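Side-chain contacts in 2-Keto-3-deoxy-(6-phospho-)gluconate aldolase (Thermoproteus tenax, PDB 2R91), which belongs to the dihydrodipicolinate synthetase family of TIM-barrel proteins, as an aldolase whose assembly holds four protein chains: residues Val243-Glu248 against Ala271-Ala276; Asp228-Ser233 against Ala278-Gln283; Ala5-Thr10 against Lys26-Lys31; Ser180-Ser185 against Val193-Ala198. All coordinates share one frame; numbering follows the deposited sequence.

In the fold
Along the chain, contact 3 closes first and contact 4 follows; then contact 2 opens, and contact 1 lies nested within it. Contacts 3 and 4 belong to the barrel: 3 packs strand 2-6 against helix 18-30, and 4 packs helix 182-187 against the end of strand 192-193, which pairs with strand 2-6. Their centres are about 15 Å apart and they touch where Ala-5 meets Ala-198. Contacts 1 and 2, with centres about 10 Å apart, join the helices of the C-terminal part, 217-237, 239-251, 267-276 and 278-282, outside the barrel. Tyr-244 and Val-243 link contact 1 to contact 3, and Asp-228 on Ser-180 links 2 to 4, so the C-terminal helices touch the barrel at both points.

Contact 1. Residues Val243-Glu248 against Ala271-Ala276; sequences VYELVE and AWLRAA
The Glu-245 carboxylate meets the edge of the Arg-274 guanidinium, the two planes 59° apart. Glu-245 OE2 sits at that edge, tilted somewhat from the guanidinium plane, and takes the hydrogen of Arg-274 NE at 3.0 Å in a salt bridge that is moderately bent, with an N-H...O angle of 152°. The approach is to the anti side of OE2, from somewhat outside the carboxylate plane. NE carries the one hydrogen bond of this pair, while Arg-274 NH2 stays at 3.5 Å from the same Glu-245 OE2. On the far side of helix 267-276, the Trp-272 ring carries Ala-276 CB on one face, near the rim, and also meets the ring of His-236.

Beside the ion pair is an apolar patch. Leu-273 CD2 comes within 3.9 Å of Glu-245 CG, the two side chains sliding past each other in opposite directions, and within 3.8 Å of Leu-246 CD2, where the leucines cross at about a right angle. Glu-245 extends CG opposite its backbone N and then bends at chi2, which lays its aliphatic part along Leu-273 and leaves the carboxylate for Arg-274. Leu-273 also reaches Ala-242 and Ile-237, and Leu-246 reaches Ala-234 and Tyr-200, while Arg-274 packs on Ile-249.

The segment axes pass 10.4 Å apart at a crossing angle of -57°. This is helix-on-helix packing, a leucine core edged by an ion pair, joining helices 239-251 and 267-276 in the C-terminal helical part outside the TIM barrel.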
loop_
_atom_site.group_PDB
_atom_site.type_symbol
_atom_site.label_atom_id
_atom_site.label_comp_id
_atom_site.label_asym_id
_atom_site.label_seq_id
_atom_site.Cartn_x
_atom_site.Cartn_y
_atom_site.Cartn_z
ATOM N N VAL A 243 -17.926 10.551 -16.541
ATOM C CA VAL A 243 -17.574 10.255 -17.934
ATOM C C VAL A 243 -18.782 10.526 -18.850
ATOM O O VAL A 243 -18.631 11.087 -19.950
ATOM C CB VAL A 243 -17.054 8.773 -18.094
ATOM C CG1 VAL A 243 -16.949 8.362 -19.587
ATOM C CG2 VAL A 243 -15.719 8.563 -17.414
ATOM N N TYR A 244 -19.975 10.151 -18.379
ATOM C CA TYR A 244 -21.214 10.311 -19.155
ATOM C C TYR A 244 -21.530 11.782 -19.383
ATOM O O TYR A 244 -21.902 12.190 -20.501
ATOM C CB TYR A 244 -22.395 9.726 -18.374
ATOM C CG TYR A 244 -22.412 8.228 -18.248
ATOM C CD1 TYR A 244 -23.257 7.444 -19.078
ATOM C CD2 TYR A 244 -21.626 7.576 -17.274
ATOM C CE1 TYR A 244 -23.280 6.039 -18.942
ATOM C CE2 TYR A 244 -21.637 6.181 -17.139
ATOM C CZ TYR A 244 -22.502 5.421 -17.975
ATOM O OH TYR A 244 -22.530 4.033 -17.825
ATOM N N GLU A 245 -21.378 12.590 -18.326
ATOM C CA GLU A 245 -21.622 14.030 -18.474
ATOM C C GLU A 245 -20.567 14.690 -19.367
ATOM O O GLU A 245 -20.896 15.593 -20.156
ATOM C CB GLU A 245 -21.754 14.725 -17.098
ATOM C CG GLU A 245 -22.024 16.242 -17.150
ATOM C CD GLU A 245 -23.386 16.573 -17.771
ATOM O OE1 GLU A 245 -24.239 15.678 -17.851
ATOM O OE2 GLU A 245 -23.587 17.726 -18.192
ATOM N N LEU A 246 -19.308 14.240 -19.263
ATOM C CA LEU A 246 -18.254 14.721 -20.161
ATOM C C LEU A 246 -18.585 14.441 -21.644
ATOM O O LEU A 246 -18.335 15.279 -22.521
ATOM C CB LEU A 246 -16.885 14.141 -19.786
ATOM C CG LEU A 246 -16.332 14.584 -18.416
ATOM C CD1 LEU A 246 -15.036 13.858 -18.113
ATOM C CD2 LEU A 246 -16.115 16.133 -18.371
ATOM N N VAL A 247 -19.122 13.257 -21.937
ATOM C CA VAL A 247 -19.617 13.005 -23.303
ATOM C C VAL A 247 -20.666 14.046 -23.716
ATOM O O VAL A 247 -20.585 14.616 -24.810
ATOM C CB VAL A 247 -20.220 11.577 -23.457
ATOM C CG1 VAL A 247 -20.803 11.351 -24.906
ATOM C CG2 VAL A 247 -19.166 10.528 -23.122
ATOM N N GLU A 248 -21.657 14.298 -22.865
ATOM C CA GLU A 248 -22.677 15.302 -23.222
ATOM C C GLU A 248 -22.025 16.672 -23.452
ATOM O O GLU A 248 -22.278 17.347 -24.460
ATOM C CB GLU A 248 -23.764 15.397 -22.136
ATOM C CG GLU A 248 -24.379 14.033 -21.856
ATOM C CD GLU A 248 -25.832 14.057 -21.422
ATOM O OE1 GLU A 248 -26.423 15.173 -21.256
ATOM O OE2 GLU A 248 -26.385 12.937 -21.261
ATOM N N ALA A 271 -23.899 20.512 -13.123
ATOM C CA ALA A 271 -23.658 21.949 -13.343
ATOM C C ALA A 271 -22.223 22.333 -12.942
ATOM O O ALA A 271 -21.541 23.076 -13.653
ATOM C CB ALA A 271 -24.711 22.789 -12.559
ATOM N N TRP A 272 -21.766 21.811 -11.813
ATOM C CA TRP A 272 -20.409 22.095 -11.330
ATOM C C TRP A 272 -19.368 21.604 -12.344
ATOM O O TRP A 272 -18.383 22.288 -12.665
ATOM C CB TRP A 272 -20.177 21.469 -9.942
ATOM C CG TRP A 272 -18.778 21.735 -9.430
ATOM C CD1 TRP A 272 -18.376 22.814 -8.673
ATOM C CD2 TRP A 272 -17.581 20.973 -9.706
ATOM N NE1 TRP A 272 -17.024 22.739 -8.436
ATOM C CE2 TRP A 272 -16.504 21.639 -9.056
ATOM C CE3 TRP A 272 -17.319 19.777 -10.399
ATOM C CZ2 TRP A 272 -15.191 21.155 -9.081
ATOM C CZ3 TRP A 272 -16.022 19.305 -10.453
ATOM C CH2 TRP A 272 -14.960 19.992 -9.793
ATOM N N LEU A 273 -19.571 20.403 -12.881
ATOM C CA LEU A 273 -18.603 19.882 -13.840
ATOM C C LEU A 273 -18.563 20.680 -15.120
ATOM O O LEU A 273 -17.492 20.908 -15.665
ATOM C CB LEU A 273 -18.922 18.395 -14.166
ATOM C CG LEU A 273 -17.919 17.651 -15.041
ATOM C CD1 LEU A 273 -16.539 17.569 -14.358
ATOM C CD2 LEU A 273 -18.510 16.232 -15.399
ATOM N N ARG A 274 -19.723 21.098 -15.618
ATOM C CA ARG A 274 -19.769 21.876 -16.857
ATOM C C ARG A 274 -18.934 23.153 -16.708
ATOM O O ARG A 274 -18.179 23.510 -17.605
ATOM C CB ARG A 274 -21.197 22.263 -17.238
ATOM C CG ARG A 274 -22.118 21.104 -17.636
ATOM C CD ARG A 274 -23.600 21.573 -17.570
ATOM N NE ARG A 274 -24.550 20.461 -17.643
ATOM C CZ ARG A 274 -25.764 20.465 -17.095
ATOM N NH1 ARG A 274 -26.182 21.519 -16.380
ATOM N NH2 ARG A 274 -26.561 19.392 -17.251
ATOM N N ALA A 275 -19.046 23.808 -15.558
ATOM C CA ALA A 275 -18.269 25.035 -15.302
ATOM C C ALA A 275 -16.787 24.707 -15.094
ATOM O O ALA A 275 -15.886 25.438 -15.538
ATOM C CB ALA A 275 -18.828 25.757 -14.073
ATOM N N ALA A 276 -16.529 23.592 -14.423
ATOM C CA ALA A 276 -15.154 23.167 -14.151
ATOM C C ALA A 276 -14.324 22.933 -15.404
ATOM O O ALA A 276 -13.111 23.158 -15.398
ATOM C CB ALA A 276 -15.139 21.940 -13.278
#

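Contact 2. Residues Asp228-Ser233 against Ala278-Gln283; sequences DEIVES and AKAKSQ
The short last helix of the chain, 278-282, lies against helix 217-237 through Ala-280 and Ile-230, a close helix-helix approach at an alanine in the helical layer outside the TIM barrel. Ala-280 CB does the touching from its side: it stands 3.7 Å from Ile-230 CG1 and 3.9 Å from Ile-230 CD1. Ile-230 places CG1 opposite its carbonyl carbon (chi1 -71°) and runs on extended to CD1, so both carbons of this branch lie against the one methyl. With only a methyl on the second helix, the backbones come close, 7.0 Å between the CA atoms of Ile-230 and Ala-280.

Glu-229, one residue earlier, edges this apolar spot, with OE1 at 4.3 Å from Ala-280 CB. A water gives a hydrogen bond to Glu-229 OE1 at 2.7 Å and may continue to Gln-283 NE2, but Gln-283 is poorly ordered and that second link is unusually short, so the bridge is doubtful.

At the C-terminal end of helix 278-282, Lys-279 O receives two donors: Ser-282 OG at 2.7 Å, lying in the carbonyl plane on a lone pair, and Gln-283 N.

Leu-226 of helix 217-237 also covers Ala-280, while Leu-246 and Phe-250 of helix 239-251 flank Ile-230. Glu-229 packs on Arg-167 of the second subunit, which also makes a salt bridge to Glu-232 further round helix 217-237, and the contact thus lies beside that subunit interface.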
loop_
_atom_site.group_PDB
_atom_site.type_symbol
_atom_site.label_atom_id
_atom_site.label_comp_id
_atom_site.label_asym_id
_atom_site.label_seq_id
_atom_site.Cartn_x
_atom_site.Cartn_y
_atom_site.Cartn_z
ATOM N N ASP A 228 -5.463 16.036 -18.685
ATOM C CA ASP A 228 -5.264 15.815 -17.238
ATOM C C ASP A 228 -6.127 16.745 -16.369
ATOM O O ASP A 228 -6.711 16.320 -15.372
ATOM C CB ASP A 228 -3.774 15.963 -16.869
ATOM C CG ASP A 228 -2.912 14.911 -17.527
ATOM O OD1 ASP A 228 -3.460 13.838 -17.896
ATOM O OD2 ASP A 228 -1.686 15.134 -17.644
ATOM N N GLU A 229 -6.229 18.015 -16.762
ATOM C CA GLU A 229 -7.022 18.985 -16.004
ATOM C C GLU A 229 -8.486 18.595 -16.016
ATOM O O GLU A 229 -9.191 18.752 -15.030
ATOM C CB GLU A 229 -6.921 20.361 -16.641
ATOM C CG GLU A 229 -5.532 20.987 -16.556
ATOM C CD GLU A 229 -5.454 22.358 -17.266
ATOM O OE1 GLU A 229 -6.533 22.991 -17.542
ATOM O OE2 GLU A 229 -4.301 22.785 -17.539
ATOM N N ILE A 230 -8.940 18.098 -17.161
ATOM C CA ILE A 230 -10.349 17.685 -17.308
ATOM C C ILE A 230 -10.611 16.445 -16.464
ATOM O O ILE A 230 -11.564 16.397 -15.699
ATOM C CB ILE A 230 -10.692 17.452 -18.809
ATOM C CG1 ILE A 230 -10.732 18.799 -19.560
ATOM C CG2 ILE A 230 -12.053 16.711 -18.946
ATOM C CD1 ILE A 230 -10.625 18.674 -21.108
ATOM N N VAL A 231 -9.754 15.440 -16.596
ATOM C CA VAL A 231 -9.824 14.249 -15.734
ATOM C C VAL A 231 -9.830 14.573 -14.215
ATOM O O VAL A 231 -10.648 14.030 -13.433
ATOM C CB VAL A 231 -8.659 13.294 -16.061
ATOM C CG1 VAL A 231 -8.593 12.113 -15.082
ATOM C CG2 VAL A 231 -8.802 12.790 -17.524
ATOM N N GLU A 232 -8.924 15.462 -13.815
ATOM C CA GLU A 232 -8.833 15.912 -12.434
ATOM C C GLU A 232 -10.148 16.499 -11.923
ATOM O O GLU A 232 -10.582 16.156 -10.834
ATOM C CB GLU A 232 -7.657 16.905 -12.282
ATOM C CG GLU A 232 -6.328 16.182 -12.155
ATOM C CD GLU A 232 -5.108 17.031 -12.520
ATOM O OE1 GLU A 232 -5.199 18.279 -12.508
ATOM O OE2 GLU A 232 -4.052 16.409 -12.828
ATOM N N SER A 233 -10.793 17.368 -12.698
ATOM C CA SER A 233 -12.084 17.913 -12.260
ATOM C C SER A 233 -13.140 16.802 -12.117
ATOM O O SER A 233 -13.912 16.790 -11.145
ATOM C CB SER A 233 -12.615 18.976 -13.223
ATOM O OG SER A 233 -11.753 20.105 -13.266
ATOM N N ALA A 278 -15.114 24.276 -18.534
ATOM C CA ALA A 278 -15.435 25.257 -19.570
ATOM C C ALA A 278 -14.178 25.942 -20.143
ATOM O O ALA A 278 -14.072 26.153 -21.346
ATOM C CB ALA A 278 -16.430 26.281 -19.041
ATOM N N LYS A 279 -13.237 26.270 -19.278
ATOM C CA LYS A 279 -11.985 26.879 -19.689
ATOM C C LYS A 279 -11.165 25.926 -20.576
ATOM O O LYS A 279 -10.822 26.278 -21.719
ATOM C CB LYS A 279 -11.203 27.301 -18.451
ATOM C CG LYS A 279 -9.726 27.525 -18.670
ATOM C CD LYS A 279 -9.435 28.823 -19.349
ATOM C CE LYS A 279 -8.012 29.251 -19.008
ATOM N NZ LYS A 279 -7.562 30.361 -19.887
ATOM N N ALA A 280 -10.873 24.722 -20.072
ATOM C CA ALA A 280 -10.136 23.737 -20.870
ATOM C C ALA A 280 -10.817 23.517 -22.208
ATOM O O ALA A 280 -10.161 23.365 -23.233
ATOM C CB ALA A 280 -9.984 22.409 -20.119
ATOM N N LYS A 281 -12.141 23.520 -22.202
ATOM C CA LYS A 281 -12.897 23.324 -23.424
ATOM C C LYS A 281 -12.619 24.411 -24.461
ATOM O O LYS A 281 -12.424 24.116 -25.651
ATOM C CB LYS A 281 -14.388 23.296 -23.125
ATOM C CG LYS A 281 -15.212 23.038 -24.340
ATOM C CD LYS A 281 -16.626 22.659 -23.983
ATOM C CE LYS A 281 -17.497 22.623 -25.228
ATOM N NZ LYS A 281 -18.965 22.647 -24.893
ATOM N N SER A 282 -12.626 25.671 -24.013
ATOM C CA SER A 282 -12.407 26.805 -24.909
ATOM C C SER A 282 -11.002 26.763 -25.519
ATOM O O SER A 282 -10.812 27.164 -26.663
ATOM C CB SER A 282 -12.658 28.132 -24.183
ATOM O OG SER A 282 -11.630 28.414 -23.246
ATOM N N GLN A 283 -10.039 26.244 -24.763
ATOM C CA GLN A 283 -8.652 26.115 -25.222
ATOM C C GLN A 283 -8.441 25.045 -26.297
ATOM O O GLN A 283 -7.301 24.830 -26.740
ATOM C CB GLN A 283 -7.718 25.815 -24.044
ATOM C CG GLN A 283 -7.441 26.985 -23.114
ATOM C CD GLN A 283 -6.654 26.563 -21.872
ATOM O OE1 GLN A 283 -5.614 27.152 -21.545
ATOM N NE2 GLN A 283 -7.147 25.537 -21.173
HETATM O O HOH W 1 -7.039 25.442 -18.643
#

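Contact 3. Residues Ala5-Thr10 against Lys26-Lys31; sequences APVITT and KNITSK
Ile-28 meets Ala-5 through its terminal methyl: CD1 lies 3.8 Å from Ala-5 CB. The same CD1 brushes Val-7 more loosely, at 4.4 Å from Val-7 CG2, so one methyl spans two strand-side residues whose CB atoms both point to the helix, while Pro-6 between them points away. Ile-28 carries CG1 between its backbone N and carbonyl carbon (chi1 73°), the less common choice in a helix, and chi2 is extended, which brings CD1 to Ala-5 and Val-7.

This is the outer face of the TIM barrel, where helix 18-30 covers strand 2-6, and Ala-5 bonds through its backbone to Val-35 and Phe-37 of strand 35-38. Val-7 also leans on Phe-21 and His-24 of that helix, and Ala-5 on Val-33 and Ala-198.

Between the two contact residues, Pro-6 is the centre of an inverse gamma turn, and Asn-199 bonds to the backbone at and just after the turn, ND2 to Pro-6 O and OD1 to Ile-8 N. On the helix, Ser-30 OG bonds back to Asn-27 O at 2.6 Å, in the carbonyl plane on a lone pair.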
loop_
_atom_site.group_PDB
_atom_site.type_symbol
_atom_site.label_atom_id
_atom_site.label_comp_id
_atom_site.label_asym_id
_atom_site.label_seq_id
_atom_site.Cartn_x
_atom_site.Cartn_y
_atom_site.Cartn_z
ATOM N N ALA A 5 -11.509 2.594 -27.496
ATOM C CA ALA A 5 -12.404 3.188 -26.520
ATOM C C ALA A 5 -13.010 2.131 -25.586
ATOM O O ALA A 5 -13.720 1.247 -26.052
ATOM C CB ALA A 5 -13.499 3.944 -27.220
ATOM N N PRO A 6 -12.754 2.244 -24.258
ATOM C CA PRO A 6 -13.464 1.406 -23.284
ATOM C C PRO A 6 -14.794 2.123 -23.110
ATOM O O PRO A 6 -14.954 3.032 -22.269
ATOM C CB PRO A 6 -12.556 1.466 -22.029
ATOM C CG PRO A 6 -11.948 2.915 -22.100
ATOM C CD PRO A 6 -11.851 3.241 -23.610
ATOM N N VAL A 7 -15.748 1.747 -23.963
ATOM C CA VAL A 7 -16.973 2.494 -24.149
ATOM C C VAL A 7 -17.889 2.419 -22.941
ATOM O O VAL A 7 -17.960 1.381 -22.261
ATOM C CB VAL A 7 -17.675 2.031 -25.455
ATOM C CG1 VAL A 7 -18.233 0.587 -25.290
ATOM C CG2 VAL A 7 -18.743 3.038 -25.888
ATOM N N ILE A 8 -18.569 3.534 -22.653
ATOM C CA ILE A 8 -19.575 3.542 -21.603
ATOM C C ILE A 8 -20.771 2.655 -21.987
ATOM O O ILE A 8 -21.117 2.536 -23.154
ATOM C CB ILE A 8 -20.099 4.978 -21.292
ATOM C CG1 ILE A 8 -20.522 5.687 -22.585
ATOM C CG2 ILE A 8 -19.014 5.806 -20.519
ATOM C CD1 ILE A 8 -21.238 7.031 -22.384
ATOM N N THR A 9 -21.420 2.096 -20.973
ATOM C CA THR A 9 -22.641 1.356 -21.138
ATOM C C THR A 9 -23.801 2.323 -20.818
ATOM O O THR A 9 -23.928 2.805 -19.700
ATOM C CB THR A 9 -22.633 0.154 -20.189
ATOM O OG1 THR A 9 -21.524 -0.704 -20.502
ATOM C CG2 THR A 9 -23.947 -0.612 -20.284
ATOM N N THR A 10 -24.634 2.602 -21.816
ATOM C CA THR A 10 -25.614 3.687 -21.745
ATOM C C THR A 10 -26.974 3.176 -21.237
ATOM O O THR A 10 -27.760 2.660 -22.044
ATOM C CB THR A 10 -25.820 4.337 -23.131
ATOM O OG1 THR A 10 -26.133 3.310 -24.082
ATOM C CG2 THR A 10 -24.538 5.070 -23.659
ATOM N N LYS A 26 -20.971 5.285 -32.986
ATOM C CA LYS A 26 -20.771 5.740 -34.351
ATOM C C LYS A 26 -20.115 7.130 -34.380
ATOM O O LYS A 26 -19.285 7.410 -35.243
ATOM C CB LYS A 26 -22.104 5.722 -35.105
ATOM C CG LYS A 26 -22.601 4.270 -35.363
ATOM C CD LYS A 26 -24.106 4.251 -35.741
ATOM C CE LYS A 26 -24.700 2.833 -35.674
ATOM N NZ LYS A 26 -26.205 2.889 -35.749
ATOM N N ASN A 27 -20.487 7.990 -33.436
ATOM C CA ASN A 27 -19.791 9.278 -33.302
ATOM C C ASN A 27 -18.300 9.110 -32.996
ATOM O O ASN A 27 -17.424 9.618 -33.711
ATOM C CB ASN A 27 -20.434 10.149 -32.221
ATOM C CG ASN A 27 -19.683 11.464 -32.022
ATOM O OD1 ASN A 27 -19.579 12.258 -32.954
ATOM N ND2 ASN A 27 -19.124 11.680 -30.826
ATOM N N ILE A 28 -17.977 8.373 -31.941
ATOM C CA ILE A 28 -16.560 8.342 -31.560
ATOM C C ILE A 28 -15.698 7.607 -32.583
ATOM O O ILE A 28 -14.541 7.949 -32.795
ATOM C CB ILE A 28 -16.358 7.839 -30.097
ATOM C CG1 ILE A 28 -16.597 6.317 -29.991
ATOM C CG2 ILE A 28 -17.277 8.636 -29.150
ATOM C CD1 ILE A 28 -16.597 5.774 -28.508
ATOM N N THR A 29 -16.236 6.592 -33.251
ATOM C CA THR A 29 -15.429 5.927 -34.279
ATOM C C THR A 29 -15.252 6.859 -35.503
ATOM O O THR A 29 -14.269 6.753 -36.223
ATOM C CB THR A 29 -16.011 4.546 -34.720
ATOM O OG1 THR A 29 -17.357 4.732 -35.131
ATOM C CG2 THR A 29 -15.998 3.536 -33.550
ATOM N N SER A 30 -16.182 7.782 -35.724
ATOM C CA SER A 30 -15.982 8.778 -36.775
ATOM C C SER A 30 -14.866 9.792 -36.445
ATOM O O SER A 30 -14.322 10.457 -37.339
ATOM C CB SER A 30 -17.271 9.523 -37.092
ATOM O OG SER A 30 -17.500 10.577 -36.164
ATOM N N LYS A 31 -14.540 9.907 -35.158
ATOM C CA LYS A 31 -13.600 10.903 -34.677
ATOM C C LYS A 31 -12.258 10.317 -34.293
ATOM O O LYS A 31 -11.470 10.981 -33.623
ATOM C CB LYS A 31 -14.204 11.680 -33.509
ATOM C CG LYS A 31 -15.340 12.584 -33.953
ATOM C CD LYS A 31 -15.785 13.542 -32.885
ATOM C CE LYS A 31 -16.967 14.338 -33.356
ATOM N NZ LYS A 31 -17.335 15.387 -32.378
#

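Contact 4. Residues Ser180-Ser185 against Val193-Ala198; sequences SLVFAS and VVASSA
Val-182 and Val-193 cross at about a right angle, their CG1 methyls 4.2 Å apart. Val-193 CG1 makes the close contacts: it rests 3.6 Å from Ser-185 CB and 3.9 Å from Val-182 CA, settling against the first turn of helix 182-187. With chi1 at -61°, Val-193 sets CG1 opposite its own carbonyl carbon and aims it at that helix. Val-182 splits its two branches between partners, CG1 to Val-193 and CG2 to Ala-195 CB at 3.7 Å, so it spans two residues of segment 193-198.

The pairing belongs to the last beta-alpha-beta unit of the TIM barrel: strand 173-176 leads to helix 182-187 and then to strand 192-193, the parallel neighbour of strand 173-176. Val-193 also closes the barrel, pairing through its backbone with Glu-2 and Val-4.

Ser-185 offers CB to Val-193, while its hydroxyl turns back along the helix, where OG donates to Leu-181 O at 2.7 Å, 38° above the carbonyl plane. Ser-185 N reaches the same oxygen from the opposite face of that plane, at 2.8 Å. Phe-183, pointing away, packs on Ile-208 and Val-212 of helix 202-213 and on Val-188 of the second subunit.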
loop_
_atom_site.group_PDB
_atom_site.type_symbol
_atom_site.label_atom_id
_atom_site.label_comp_id
_atom_site.label_asym_id
_atom_site.label_seq_id
_atom_site.Cartn_x
_atom_site.Cartn_y
_atom_site.Cartn_z
ATOM N N SER A 180 -3.732 9.483 -18.164
ATOM C CA SER A 180 -2.558 10.346 -17.938
ATOM C C SER A 180 -1.350 9.899 -18.757
ATOM O O SER A 180 -0.321 10.603 -18.790
ATOM C CB SER A 180 -2.224 10.325 -16.456
ATOM O OG SER A 180 -1.655 9.054 -16.174
ATOM N N LEU A 181 -1.443 8.737 -19.409
ATOM C CA LEU A 181 -0.324 8.167 -20.187
ATOM C C LEU A 181 -0.564 8.022 -21.705
ATOM O O LEU A 181 0.162 7.283 -22.384
ATOM C CB LEU A 181 0.147 6.818 -19.603
ATOM C CG LEU A 181 0.784 6.845 -18.207
ATOM C CD1 LEU A 181 1.014 5.433 -17.644
ATOM C CD2 LEU A 181 2.125 7.667 -18.270
ATOM N N VAL A 182 -1.566 8.707 -22.248
ATOM C CA VAL A 182 -1.833 8.614 -23.698
ATOM C C VAL A 182 -0.639 9.089 -24.542
ATOM O O VAL A 182 -0.134 8.389 -25.419
ATOM C CB VAL A 182 -3.101 9.395 -24.074
ATOM C CG1 VAL A 182 -3.252 9.494 -25.599
ATOM C CG2 VAL A 182 -4.372 8.685 -23.449
ATOM N N PHE A 183 -0.210 10.313 -24.267
ATOM C CA PHE A 183 0.999 10.860 -24.874
ATOM C C PHE A 183 2.180 9.900 -24.730
ATOM O O PHE A 183 2.764 9.464 -25.725
ATOM C CB PHE A 183 1.250 12.255 -24.260
ATOM C CG PHE A 183 2.661 12.743 -24.358
ATOM C CD1 PHE A 183 3.366 12.671 -25.555
ATOM C CD2 PHE A 183 3.257 13.353 -23.253
ATOM C CE1 PHE A 183 4.698 13.154 -25.640
ATOM C CE2 PHE A 183 4.579 13.848 -23.327
ATOM C CZ PHE A 183 5.280 13.763 -24.497
ATOM N N ALA A 184 2.518 9.537 -23.501
ATOM C CA ALA A 184 3.645 8.662 -23.243
ATOM C C ALA A 184 3.560 7.302 -23.960
ATOM O O ALA A 184 4.559 6.805 -24.498
ATOM C CB ALA A 184 3.816 8.459 -21.748
ATOM N N SER A 185 2.371 6.699 -23.964
ATOM C CA SER A 185 2.167 5.426 -24.705
ATOM C C SER A 185 2.500 5.532 -26.198
ATOM O O SER A 185 3.137 4.657 -26.757
ATOM C CB SER A 185 0.703 4.973 -24.552
ATOM O OG SER A 185 0.408 4.742 -23.194
ATOM N N VAL A 193 -3.570 2.862 -27.073
ATOM C CA VAL A 193 -4.120 3.253 -25.778
ATOM C C VAL A 193 -5.543 2.741 -25.678
ATOM O O VAL A 193 -6.243 2.666 -26.684
ATOM C CB VAL A 193 -4.122 4.817 -25.585
ATOM C CG1 VAL A 193 -2.665 5.360 -25.646
ATOM C CG2 VAL A 193 -4.976 5.541 -26.657
ATOM N N VAL A 194 -5.965 2.423 -24.460
ATOM C CA VAL A 194 -7.372 2.160 -24.188
ATOM C C VAL A 194 -7.834 3.091 -23.073
ATOM O O VAL A 194 -8.077 2.678 -21.955
ATOM C CB VAL A 194 -7.633 0.670 -23.767
ATOM C CG1 VAL A 194 -9.146 0.389 -23.672
ATOM C CG2 VAL A 194 -7.003 -0.299 -24.743
ATOM N N ALA A 195 -7.982 4.358 -23.394
ATOM C CA ALA A 195 -8.274 5.369 -22.387
ATOM C C ALA A 195 -9.754 5.765 -22.346
ATOM O O ALA A 195 -10.395 5.982 -23.385
ATOM C CB ALA A 195 -7.346 6.621 -22.628
ATOM N N SER A 196 -10.282 5.934 -21.135
ATOM C CA SER A 196 -11.683 6.334 -20.926
ATOM C C SER A 196 -12.068 7.617 -21.650
ATOM O O SER A 196 -13.214 7.773 -22.080
ATOM C CB SER A 196 -11.958 6.482 -19.422
ATOM O OG SER A 196 -11.295 7.646 -18.901
ATOM N N SER A 197 -11.112 8.543 -21.806
ATOM C CA SER A 197 -11.391 9.802 -22.502
ATOM C C SER A 197 -11.683 9.650 -24.010
ATOM O O SER A 197 -12.132 10.605 -24.651
ATOM C CB SER A 197 -10.226 10.805 -22.330
ATOM O OG SER A 197 -9.028 10.250 -22.817
ATOM N N ALA A 198 -11.423 8.482 -24.591
ATOM C CA ALA A 198 -11.899 8.260 -25.967
ATOM C C ALA A 198 -13.425 8.345 -26.058
ATOM O O ALA A 198 -13.966 8.524 -27.143
ATOM C CB ALA A 198 -11.382 6.943 -26.546
#